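Local coordinates for protein 3-phosphoshikimate 1-carboxyvinyltransferase (Streptomyces sviceus, PDB 7M0O) that probably catalyses transfer of the enolpyruvyl group of phosphoenolpyruvate to the 5-hydroxyl of shikimate-3-phosphate, a step of aromatic amino acid biosynthesis, at residues T11-F16 with A181-I186. Residues are numbered along the deposited sequence; the frame is centred on the assembly and turned at random.
Sequences TARALF and APYVEI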
loop_
_atom_site.group_PDB
_atom_site.type_symbol
_atom_site.label_atom_id
_atom_site.label_comp_id
_atom_site.label_asym_id
_atom_site.label_seq_id
_atom_site.Cartn_x
_atom_site.Cartn_y
_atom_site.Cartn_z
ATOM N N THR A 11 -0.967 -6.990 1.116
ATOM C CA THR A 11 -1.857 -8.095 1.463
ATOM C C THR A 11 -2.598 -8.590 0.226
ATOM O O THR A 11 -2.743 -9.803 0.020
ATOM C CB THR A 11 -2.846 -7.674 2.571
ATOM O OG1 THR A 11 -2.132 -7.329 3.777
ATOM C CG2 THR A 11 -3.817 -8.814 2.886
ATOM N N ALA A 12 -3.002 -7.664 -0.641
ATOM C CA ALA A 12 -3.760 -8.015 -1.843
ATOM C C ALA A 12 -2.943 -8.888 -2.783
ATOM O O ALA A 12 -3.410 -9.944 -3.233
ATOM C CB ALA A 12 -4.196 -6.735 -2.559
ATOM N N ARG A 13 -1.734 -8.432 -3.134
ATOM C CA ARG A 13 -0.845 -9.247 -3.961
ATOM C C ARG A 13 -0.576 -10.605 -3.316
ATOM O O ARG A 13 -0.557 -11.633 -4.005
ATOM C CB ARG A 13 0.482 -8.523 -4.199
ATOM C CG ARG A 13 0.431 -7.170 -4.926
ATOM C CD ARG A 13 1.857 -6.631 -4.903
ATOM N NE ARG A 13 2.083 -5.315 -5.498
ATOM C CZ ARG A 13 2.008 -4.158 -4.843
ATOM N NH1 ARG A 13 1.669 -4.113 -3.556
ATOM N NH2 ARG A 13 2.272 -3.033 -5.484
ATOM N N ALA A 14 -0.334 -10.626 -2.001
ATOM C CA ALA A 14 0.015 -11.881 -1.329
ATOM C C ALA A 14 -1.124 -12.892 -1.380
ATOM O O ALA A 14 -0.874 -14.104 -1.437
ATOM C CB ALA A 14 0.400 -11.614 0.126
ATOM N N LEU A 15 -2.375 -12.416 -1.305
ATOM C CA LEU A 15 -3.527 -13.320 -1.389
ATOM C C LEU A 15 -3.607 -13.984 -2.759
ATOM O O LEU A 15 -3.915 -15.181 -2.863
ATOM C CB LEU A 15 -4.825 -12.559 -1.103
ATOM C CG LEU A 15 -5.103 -12.222 0.352
ATOM C CD1 LEU A 15 -6.286 -11.274 0.473
ATOM C CD2 LEU A 15 -5.375 -13.484 1.105
ATOM N N PHE A 16 -3.357 -13.213 -3.819
ATOM C CA PHE A 16 -3.297 -13.783 -5.163
ATOM C C PHE A 16 -2.222 -14.854 -5.248
ATOM O O PHE A 16 -2.462 -15.958 -5.751
ATOM C CB PHE A 16 -3.038 -12.666 -6.180
ATOM C CG PHE A 16 -3.078 -13.117 -7.626
ATOM C CD1 PHE A 16 -2.081 -13.949 -8.144
ATOM C CD2 PHE A 16 -4.086 -12.682 -8.480
ATOM C CE1 PHE A 16 -2.099 -14.365 -9.481
ATOM C CE2 PHE A 16 -4.109 -13.092 -9.829
ATOM C CZ PHE A 16 -3.113 -13.928 -10.320
ATOM N N ALA A 181 7.970 3.066 -11.439
ATOM C CA ALA A 181 6.988 3.215 -10.377
ATOM C C ALA A 181 7.266 2.246 -9.221
ATOM O O ALA A 181 7.526 1.064 -9.440
ATOM C CB ALA A 181 5.585 3.002 -10.922
ATOM N N PRO A 182 7.217 2.756 -7.990
ATOM C CA PRO A 182 7.475 1.887 -6.825
ATOM C C PRO A 182 6.526 0.705 -6.733
ATOM O O PRO A 182 6.926 -0.371 -6.270
ATOM C CB PRO A 182 7.294 2.837 -5.628
ATOM C CG PRO A 182 7.434 4.225 -6.202
ATOM C CD PRO A 182 6.902 4.141 -7.600
ATOM N N TYR A 183 5.274 0.889 -7.157
ATOM C CA TYR A 183 4.274 -0.169 -7.078
ATOM C C TYR A 183 4.700 -1.381 -7.892
ATOM O O TYR A 183 4.560 -2.528 -7.444
ATOM C CB TYR A 183 2.928 0.373 -7.568
ATOM C CG TYR A 183 1.715 -0.452 -7.227
ATOM C CD1 TYR A 183 0.944 -0.171 -6.101
ATOM C CD2 TYR A 183 1.314 -1.497 -8.050
ATOM C CE1 TYR A 183 -0.185 -0.928 -5.796
ATOM C CE2 TYR A 183 0.196 -2.255 -7.757
ATOM C CZ TYR A 183 -0.549 -1.972 -6.629
ATOM O OH TYR A 183 -1.659 -2.729 -6.351
ATOM N N VAL A 184 5.258 -1.151 -9.081
ATOM C CA VAL A 184 5.656 -2.303 -9.878
ATOM C C VAL A 184 6.859 -3.012 -9.255
ATOM O O VAL A 184 6.942 -4.244 -9.306
ATOM C CB VAL A 184 5.908 -1.898 -11.347
ATOM C CG1 VAL A 184 4.806 -0.969 -11.842
ATOM C CG2 VAL A 184 7.286 -1.280 -11.534
ATOM N N GLU A 185 7.790 -2.281 -8.625
ATOM C CA GLU A 185 8.938 -2.983 -8.053
ATOM C C GLU A 185 8.528 -3.864 -6.878
ATOM O O GLU A 185 9.125 -4.927 -6.674
ATOM C CB GLU A 185 10.028 -2.004 -7.610
ATOM C CG GLU A 185 11.376 -2.679 -7.281
ATOM C CD GLU A 185 11.618 -3.990 -8.039
ATOM O OE1 GLU A 185 11.750 -5.053 -7.385
ATOM O OE2 GLU A 185 11.713 -3.954 -9.291
ATOM N N ILE A 186 7.525 -3.443 -6.101
ATOM C CA ILE A 186 7.009 -4.288 -5.023
ATOM C C ILE A 186 6.380 -5.558 -5.590
ATOM O O ILE A 186 6.576 -6.657 -5.049
ATOM C CB ILE A 186 6.009 -3.501 -4.156
ATOM C CG1 ILE A 186 6.739 -2.364 -3.433
ATOM C CG2 ILE A 186 5.276 -4.421 -3.149
ATOM C CD1 ILE A 186 5.796 -1.401 -2.781
#
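The guanidinium of Arg13 is held between two unlike surfaces: the methyl Ile186 CG2 sits over the centre of one face, while the ring of Tyr183 lies on the opposite face in a cation-pi interaction. Its nitrogens find polar partners as well: NE bonds to Thr187 OG1, NH1 weakly to Ser9 OG, and NH2 makes a weak, bent hydrogen bond to the backbone oxygen Tyr183 O, which lies off the guanidinium plane on the Ile186 side. The principle, an arginine positioned through its faces as well as its N-H groups, is worked out here between helix 8-20 and the first turn of helix 182-193, in a two-domain EPSP synthase whose active site lies in the interdomain cleft. Arg13 CZ stands 3.9 Å from the centroid of the Tyr183 ring, displaced toward the rim. It is 13° off the ring normal. The two planes are inclined by 43°, a tilted approach rather than a parallel stack. NH2 sits over the middle of the ring, nearly equidistant from all six carbons, with Tyr183 CD2 at 3.1 Å from Arg13 NH2. The Arg13 chain, extended from CG to NE, reaches across to helix 182-193. In Tyr183, CG anti to the backbone N (chi1 -165°) sets the ring beside its own carbonyl, and NH2 reaches both. An alanine in place of Tyr183 removes the ring, so one guanidinium face would probably lack its cover and NH2 would be held chiefly by the weak carbonyl bond. Arg13 and Ser9 are both predicted to bind shikimate-3-phosphate, and Tyr183 also touches Gln155, predicted to contact both substrates; the contact is therefore consistent with a wall of the substrate pocket. On the aliphatic side, Ile186 CG2 comes to 3.6 Å from Arg13 NH1.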